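Local coordinates for sortase-like protein (Streptococcus suis, PDB 3RE9) that probably acts as a class C sortase, a surface transpeptidase of the kind that joins pilin subunits to one another through covalent bonds, at residues A[106-111]-A[125-130]; A[129-134]-A[164-169]. All coordinates share one frame; numbering follows the deposited sequence.

Contact 1: residues A[106-111]-A[125-130]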
ATOM      1  N   THR A 106      11.107   4.722 -10.624  1.00 12.84           N
ATOM      2  CA  THR A 106      12.497   5.125 -10.564  1.00 13.81           C
ATOM      3  C   THR A 106      12.665   6.645 -10.764  1.00 14.59           C
ATOM      4  O   THR A 106      13.657   7.215 -10.349  1.00 15.21           O
ATOM      5  CB  THR A 106      13.372   4.332 -11.586  1.00 13.44           C
ATOM      6  OG1 THR A 106      12.713   4.270 -12.857  1.00 13.96           O
ATOM      7  CG2 THR A 106      13.621   2.930 -11.104  1.00 12.57           C
ATOM      8  N   LYS A 107      11.680   7.290 -11.378  1.00 15.17           N
ATOM      9  CA  LYS A 107      11.699   8.724 -11.596  1.00 15.85           C
ATOM     10  C   LYS A 107      11.091   9.535 -10.440  1.00 15.81           C
ATOM     11  O   LYS A 107      11.093  10.770 -10.479  1.00 16.28           O
ATOM     12  CB  LYS A 107      10.979   9.061 -12.901  1.00 16.02           C
ATOM     13  CG  LYS A 107      11.578   8.411 -14.168  1.00 17.31           C
ATOM     14  CD  LYS A 107      10.703   8.679 -15.410  1.00 17.56           C
ATOM     15  CE  LYS A 107      11.195   7.874 -16.636  1.00 20.88           C
ATOM     16  NZ  LYS A 107      11.450   6.352 -16.430  1.00 22.64           N
ATOM     17  N   VAL A 108      10.558   8.863  -9.424  1.00 15.46           N
ATOM     18  CA  VAL A 108       9.974   9.558  -8.277  1.00 15.02           C
ATOM     19  C   VAL A 108      11.084  10.103  -7.373  1.00 15.25           C
ATOM     20  O   VAL A 108      12.077   9.424  -7.137  1.00 14.62           O
ATOM     21  CB  VAL A 108       9.009   8.655  -7.478  1.00 14.51           C
ATOM     22  CG1 VAL A 108       8.459   9.395  -6.275  1.00 14.17           C
ATOM     23  CG2 VAL A 108       7.861   8.195  -8.358  1.00 14.42           C
ATOM     24  N   LYS A 109      10.890  11.332  -6.895  1.00 16.11           N
ATOM     25  CA  LYS A 109      11.821  12.037  -6.002  1.00 17.35           C
ATOM     26  C   LYS A 109      11.251  12.242  -4.593  1.00 17.26           C
ATOM     27  O   LYS A 109      10.027  12.253  -4.352  1.00 16.87           O
ATOM     28  CB  LYS A 109      12.157  13.477  -6.492  1.00 17.33           C
ATOM     29  CG  LYS A 109      11.860  13.849  -7.923  1.00 17.76           C
ATOM     30  CD  LYS A 109      11.965  15.349  -8.068  1.00 19.06           C
ATOM     31  CE  LYS A 109      11.314  15.818  -9.357  1.00 21.40           C
ATOM     32  NZ  LYS A 109      12.353  15.790 -10.453  1.00 22.97           N
ATOM     33  N   ILE A 110      12.179  12.492  -3.680  1.00 17.49           N
ATOM     34  CA  ILE A 110      11.846  12.915  -2.352  1.00 16.95           C
ATOM     35  C   ILE A 110      11.180  14.298  -2.490  1.00 17.82           C
ATOM     36  O   ILE A 110      11.614  15.160  -3.294  1.00 17.67           O
ATOM     37  CB  ILE A 110      13.104  12.821  -1.423  1.00 17.07           C
ATOM     38  CG1 ILE A 110      13.370  11.323  -1.123  1.00 16.09           C
ATOM     39  CG2 ILE A 110      12.912  13.658  -0.157  1.00 16.03           C
ATOM     40  CD1 ILE A 110      14.541  10.971  -0.213  1.00 16.03           C
ATOM     41  N   GLY A 111      10.076  14.479  -1.771  1.00 17.46           N
ATOM     42  CA  GLY A 111       9.348  15.734  -1.856  1.00 17.12           C
ATOM     43  C   GLY A 111       8.118  15.624  -2.706  1.00 17.28           C
ATOM     44  O   GLY A 111       7.234  16.462  -2.579  1.00 16.98           O
ATOM     45  N   TYR A 125       0.262  11.377   0.460  1.00 13.53           N
ATOM     46  CA  TYR A 125       1.547  11.026   1.089  1.00 13.14           C
ATOM     47  C   TYR A 125       2.648  11.778   0.371  1.00 13.47           C
ATOM     48  O   TYR A 125       2.583  11.964  -0.847  1.00 13.04           O
ATOM     49  CB  TYR A 125       1.816   9.499   1.071  1.00 12.59           C
ATOM     50  CG  TYR A 125       0.853   8.735   1.941  1.00 11.88           C
ATOM     51  CD1 TYR A 125      -0.423   8.411   1.475  1.00 12.15           C
ATOM     52  CD2 TYR A 125       1.196   8.363   3.235  1.00 12.18           C
ATOM     53  CE1 TYR A 125      -1.328   7.741   2.252  1.00 11.33           C
ATOM     54  CE2 TYR A 125       0.292   7.687   4.041  1.00 11.51           C
ATOM     55  CZ  TYR A 125      -0.981   7.382   3.543  1.00 12.19           C
ATOM     56  OH  TYR A 125      -1.915   6.712   4.319  1.00 11.52           O
ATOM     57  N   GLU A 126       3.636  12.235   1.143  1.00 14.43           N
ATOM     58  CA  GLU A 126       4.803  12.913   0.607  1.00 15.74           C
ATOM     59  C   GLU A 126       6.025  12.004   0.699  1.00 15.59           C
ATOM     60  O   GLU A 126       6.423  11.593   1.802  1.00 15.64           O
ATOM     61  CB  GLU A 126       5.046  14.202   1.391  1.00 15.52           C
ATOM     62  CG  GLU A 126       6.135  15.134   0.816  1.00 17.32           C
ATOM     63  CD  GLU A 126       6.279  16.415   1.630  1.00 18.55           C
ATOM     64  OE1 GLU A 126       5.313  17.228   1.640  1.00 22.87           O
ATOM     65  OE2 GLU A 126       7.346  16.605   2.265  1.00 22.18           O
ATOM     66  N   VAL A 127       6.627  11.702  -0.446  1.00 15.62           N
ATOM     67  CA  VAL A 127       7.847  10.876  -0.490  1.00 16.01           C
ATOM     68  C   VAL A 127       8.981  11.416   0.393  1.00 16.77           C
ATOM     69  O   VAL A 127       9.496  12.529   0.144  1.00 17.54           O
ATOM     70  CB  VAL A 127       8.351  10.650  -1.946  1.00 15.92           C
ATOM     71  CG1 VAL A 127       9.646   9.822  -1.956  1.00 15.18           C
ATOM     72  CG2 VAL A 127       7.260   9.981  -2.783  1.00 15.90           C
ATOM     73  N   ASP A 128       9.353  10.633   1.421  1.00 16.85           N
ATOM     74  CA  ASP A 128      10.433  10.999   2.344  1.00 16.98           C
ATOM     75  C   ASP A 128      11.650  10.045   2.376  1.00 17.22           C
ATOM     76  O   ASP A 128      12.626  10.324   3.090  1.00 16.32           O
ATOM     77  CB  ASP A 128       9.881  11.201   3.759  1.00 17.88           C
ATOM     78  CG  ASP A 128       9.494   9.893   4.446  1.00 19.77           C
ATOM     79  OD1 ASP A 128       9.444   8.845   3.771  1.00 22.66           O
ATOM     80  OD2 ASP A 128       9.226   9.915   5.670  1.00 21.91           O
ATOM     81  N   GLN A 129      11.583   8.931   1.610  1.00 16.72           N
ATOM     82  CA  GLN A 129      12.633   7.901   1.571  1.00 15.69           C
ATOM     83  C   GLN A 129      12.497   6.940   0.379  1.00 15.18           C
ATOM     84  O   GLN A 129      11.434   6.400   0.123  1.00 14.76           O
ATOM     85  CB  GLN A 129      12.655   7.122   2.874  1.00 15.39           C
ATOM     86  CG  GLN A 129      13.586   5.937   2.884  1.00 17.85           C
ATOM     87  CD  GLN A 129      13.578   5.234   4.225  1.00 20.59           C
ATOM     88  OE1 GLN A 129      13.969   5.821   5.236  1.00 22.10           O
ATOM     89  NE2 GLN A 129      13.104   3.981   4.252  1.00 20.14           N
ATOM     90  N   ILE A 130      13.588   6.760  -0.355  1.00 14.97           N
ATOM     91  CA  ILE A 130      13.652   5.834  -1.482  1.00 14.90           C
ATOM     92  C   ILE A 130      14.829   4.904  -1.206  1.00 14.52           C
ATOM     93  O   ILE A 130      15.937   5.347  -0.906  1.00 14.75           O
ATOM     94  CB  ILE A 130      13.788   6.563  -2.836  1.00 14.92           C
ATOM     95  CG1 ILE A 130      12.547   7.402  -3.086  1.00 15.32           C
ATOM     96  CG2 ILE A 130      14.014   5.576  -4.008  1.00 14.32           C
ATOM     97  CD1 ILE A 130      12.793   8.554  -4.012  1.00 16.01           C
TER

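Contact 2: residues A[129-134]-A[164-169]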
ATOM      1  N   GLN A 129      11.583   8.931   1.610  1.00 16.72           N
ATOM      2  CA  GLN A 129      12.633   7.901   1.571  1.00 15.69           C
ATOM      3  C   GLN A 129      12.497   6.940   0.379  1.00 15.18           C
ATOM      4  O   GLN A 129      11.434   6.400   0.123  1.00 14.76           O
ATOM      5  CB  GLN A 129      12.655   7.122   2.874  1.00 15.39           C
ATOM      6  CG  GLN A 129      13.586   5.937   2.884  1.00 17.85           C
ATOM      7  CD  GLN A 129      13.578   5.234   4.225  1.00 20.59           C
ATOM      8  OE1 GLN A 129      13.969   5.821   5.236  1.00 22.10           O
ATOM      9  NE2 GLN A 129      13.104   3.981   4.252  1.00 20.14           N
ATOM     10  N   ILE A 130      13.588   6.760  -0.355  1.00 14.97           N
ATOM     11  CA  ILE A 130      13.652   5.834  -1.482  1.00 14.90           C
ATOM     12  C   ILE A 130      14.829   4.904  -1.206  1.00 14.52           C
ATOM     13  O   ILE A 130      15.937   5.347  -0.906  1.00 14.75           O
ATOM     14  CB  ILE A 130      13.788   6.563  -2.836  1.00 14.92           C
ATOM     15  CG1 ILE A 130      12.547   7.402  -3.086  1.00 15.32           C
ATOM     16  CG2 ILE A 130      14.014   5.576  -4.008  1.00 14.32           C
ATOM     17  CD1 ILE A 130      12.793   8.554  -4.012  1.00 16.01           C
ATOM     18  N   VAL A 131      14.555   3.609  -1.270  1.00 14.15           N
ATOM     19  CA  VAL A 131      15.494   2.583  -0.870  1.00 13.85           C
ATOM     20  C   VAL A 131      15.484   1.517  -1.971  1.00 14.07           C
ATOM     21  O   VAL A 131      14.432   1.185  -2.508  1.00 13.02           O
ATOM     22  CB  VAL A 131      15.120   2.029   0.549  1.00 13.58           C
ATOM     23  CG1 VAL A 131      15.530   0.586   0.741  1.00 13.86           C
ATOM     24  CG2 VAL A 131      15.746   2.889   1.642  1.00 14.20           C
ATOM     25  N   VAL A 132      16.670   1.038  -2.337  1.00 15.13           N
ATOM     26  CA  VAL A 132      16.796  -0.155  -3.152  1.00 16.40           C
ATOM     27  C   VAL A 132      17.238  -1.276  -2.210  1.00 17.81           C
ATOM     28  O   VAL A 132      18.345  -1.232  -1.654  1.00 17.94           O
ATOM     29  CB  VAL A 132      17.775   0.058  -4.348  1.00 16.57           C
ATOM     30  CG1 VAL A 132      18.076  -1.259  -5.074  1.00 15.14           C
ATOM     31  CG2 VAL A 132      17.204   1.090  -5.306  1.00 15.30           C
ATOM     32  N   ALA A 133      16.350  -2.252  -2.010  1.00 18.80           N
ATOM     33  CA  ALA A 133      16.593  -3.377  -1.101  1.00 20.03           C
ATOM     34  C   ALA A 133      16.557  -4.736  -1.807  1.00 20.97           C
ATOM     35  O   ALA A 133      15.947  -4.887  -2.867  1.00 20.69           O
ATOM     36  CB  ALA A 133      15.584  -3.361   0.043  1.00 19.75           C
ATOM     37  N   GLU A 134      17.200  -5.726  -1.195  1.00 21.85           N
ATOM     38  CA  GLU A 134      17.075  -7.123  -1.628  1.00 22.77           C
ATOM     39  C   GLU A 134      15.663  -7.638  -1.361  1.00 22.11           C
ATOM     40  O   GLU A 134      15.054  -7.244  -0.372  1.00 22.56           O
ATOM     41  CB  GLU A 134      18.103  -7.997  -0.913  1.00 22.29           C
ATOM     42  CG  GLU A 134      19.526  -7.752  -1.407  1.00 24.55           C
ATOM     43  CD  GLU A 134      20.590  -8.530  -0.634  1.00 25.81           C
ATOM     44  OE1 GLU A 134      20.266  -9.127   0.443  1.00 27.81           O
ATOM     45  OE2 GLU A 134      21.757  -8.531  -1.125  1.00 28.44           O
ATOM     46  N   ARG A 164      14.445  -4.722  -5.082  1.00 14.77           N
ATOM     47  CA  ARG A 164      13.157  -4.030  -5.057  1.00 14.35           C
ATOM     48  C   ARG A 164      13.400  -2.546  -4.833  1.00 13.23           C
ATOM     49  O   ARG A 164      14.340  -2.174  -4.123  1.00 13.17           O
ATOM     50  CB  ARG A 164      12.260  -4.546  -3.931  1.00 14.32           C
ATOM     51  CG  ARG A 164      11.956  -6.024  -3.986  1.00 17.53           C
ATOM     52  CD  ARG A 164      11.082  -6.364  -5.189  1.00 23.88           C
ATOM     53  NE  ARG A 164      10.888  -7.811  -5.365  1.00 26.99           N
ATOM     54  CZ  ARG A 164      11.725  -8.613  -6.018  1.00 28.25           C
ATOM     55  NH1 ARG A 164      12.833  -8.124  -6.575  1.00 27.60           N
ATOM     56  NH2 ARG A 164      11.451  -9.912  -6.112  1.00 29.16           N
ATOM     57  N   LEU A 165      12.547  -1.716  -5.434  1.00 11.89           N
ATOM     58  CA  LEU A 165      12.526  -0.294  -5.184  1.00 10.97           C
ATOM     59  C   LEU A 165      11.408   0.061  -4.187  1.00 11.40           C
ATOM     60  O   LEU A 165      10.245  -0.178  -4.475  1.00 11.32           O
ATOM     61  CB  LEU A 165      12.329   0.450  -6.511  1.00 10.91           C
ATOM     62  CG  LEU A 165      12.174   1.954  -6.517  1.00  8.23           C
ATOM     63  CD1 LEU A 165      13.402   2.605  -5.913  1.00  6.20           C
ATOM     64  CD2 LEU A 165      11.993   2.377  -7.930  1.00  8.00           C
ATOM     65  N   LEU A 166      11.777   0.646  -3.033  1.00 11.19           N
ATOM     66  CA  LEU A 166      10.849   1.010  -1.970  1.00 10.71           C
ATOM     67  C   LEU A 166      10.737   2.514  -1.868  1.00 11.02           C
ATOM     68  O   LEU A 166      11.606   3.180  -1.275  1.00 10.65           O
ATOM     69  CB  LEU A 166      11.305   0.473  -0.597  1.00 11.22           C
ATOM     70  CG  LEU A 166      11.815  -0.944  -0.359  1.00 11.16           C
ATOM     71  CD1 LEU A 166      11.711  -1.276   1.093  1.00 10.19           C
ATOM     72  CD2 LEU A 166      11.011  -1.934  -1.162  1.00 13.01           C
ATOM     73  N   VAL A 167       9.655   3.045  -2.432  1.00 11.11           N
ATOM     74  CA  VAL A 167       9.373   4.476  -2.406  1.00 11.51           C
ATOM     75  C   VAL A 167       8.339   4.805  -1.331  1.00 11.63           C
ATOM     76  O   VAL A 167       7.176   4.465  -1.481  1.00 12.45           O
ATOM     77  CB  VAL A 167       8.900   4.953  -3.788  1.00 11.09           C
ATOM     78  CG1 VAL A 167       8.869   6.450  -3.839  1.00 10.85           C
ATOM     79  CG2 VAL A 167       9.833   4.405  -4.850  1.00 11.60           C
ATOM     80  N   ARG A 168       8.773   5.472  -0.257  1.00 12.29           N
ATOM     81  CA  ARG A 168       7.960   5.682   0.941  1.00 12.63           C
ATOM     82  C   ARG A 168       7.547   7.134   1.171  1.00 12.71           C
ATOM     83  O   ARG A 168       8.369   8.014   1.073  1.00 13.55           O
ATOM     84  CB  ARG A 168       8.717   5.200   2.173  1.00 12.86           C
ATOM     85  CG  ARG A 168       7.846   5.230   3.449  1.00 13.46           C
ATOM     86  CD  ARG A 168       8.651   5.046   4.692  1.00 13.64           C
ATOM     87  NE  ARG A 168       9.511   6.193   4.981  1.00 15.53           N
ATOM     88  CZ  ARG A 168      10.241   6.297   6.091  1.00 16.70           C
ATOM     89  NH1 ARG A 168      10.206   5.331   6.994  1.00 18.33           N
ATOM     90  NH2 ARG A 168      11.019   7.337   6.299  1.00 15.12           N
ATOM     91  N   GLY A 169       6.277   7.366   1.510  1.00 12.97           N
ATOM     92  CA  GLY A 169       5.779   8.682   1.877  1.00 12.85           C
ATOM     93  C   GLY A 169       5.136   8.683   3.247  1.00 13.00           C
ATOM     94  O   GLY A 169       4.598   7.674   3.647  1.00 13.16           O
TER
HETATM   95  O   HOH W   1      11.732   3.310   1.681  1.00  2.67           O

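Contact 1: residues A[106-111]-A[125-130]
The peptide carbonyl of Val127 takes Gly111 N in its plane, through a 2.8 Å hydrogen bond from Gly111 N to Val127 O that is bent at the acceptor (C=O...N 147°) but nearly straight at the hydrogen. Ile110 CG2 lies 3.6 Å from the same Val127 O. In return the carbonyl of Lys109 is turned onto the valine, with Lys109 O 3.3 Å from Val127 CB. Val127 has CG1 anti to its backbone N (chi1 178°), leaving CG2 to meet Val108 CG1 at 3.7 Å. Ile130, three residues further along the strand, reaches in with CD1, at the end of its side chain, 3.3 Å from Val108 O and 4.0 Å from Ile110 CG1, the two isoleucines running past each other in opposite directions. Val127 and Ile130 can both face the loop because Asp128 and Gln129 form a classic beta bulge opposite Arg168, which shifts the usual alternation by one residue. Branched aliphatics suit this strand surface; Gly111 suits a backbone with positive phi (103°), where a CB would be jammed against Ile110 O. The side chain of Lys109 leaves the backbone away from the strand, while its backbone N bonds to Asp112 OD2. The chemistry thus implies an apolar seat for the loop, with one backbone bond between the segments, and a further one of Val127 with Asp112, guiding it into strand 113-117.

Contact 2: residues A[129-134]-A[164-169]
Strands 129-133 and 164-169 run antiparallel (164°) with axes 4.7 Å apart, joined by reciprocal bonds in the pairs Gln129-Arg168, Val131-Leu166 and Ala133-Arg164; Leu166 N to Val131 O, at 2.8 Å, is almost straight, whereas Gln129 N to Arg168 O is long and weak. On the face carrying Gln129, its amide lies stacked over the Arg168 guanidinium, the planes 21° apart and Gln129 OE1 3.5 Å from Arg168 NH2 without a hydrogen bond. Arg168 NE makes a salt bridge to Asp128; Gln129 NE2 is held by Glu140 and by a water that also donates to Leu166 O. These are neighbouring strands of the sortase beta-barrel, and strand 163-172 pairs on its other edge with strand 148-156. Farther along this face the side chains of Val131 and Leu166 cross, with Val131 CG1 4.2 Å from Leu166 CG, and small Ala133 fits beside the same leucine. On the face of Ile130, where beta-branched residues suit the extended backbones, the longer Leu165 can touch two of them, its CD1 lying 3.6 Å from Ile130 CG2 and 4.1 Å from Val132 CG2, while Val167 CG1 packs alongside Ile130 CG1 at 3.9 Å.

Overall arrangement
Contacts 1 and 2 have centres about 9 Å apart and share strand 122-133, overlapping at Gln129 and Ile130. Along the chain the loop 106-111 comes first, then strand 113-117, then the shared strand, whose residues 126-130 receive the loop and whose residues 129-133 pair with 164-169. The two also touch directly: Thr106 CG2 packs on Leu165 CD2 at 3.6 Å, and Val127 CG1 lies 3.8 Å from Arg168 O. Both lie on the same side of the chain's centre and within the sortase domain. Strand 122-133 therefore ties the loop between strands 86-91 and 113-117 to strand 163-172, the next strand in the sheet.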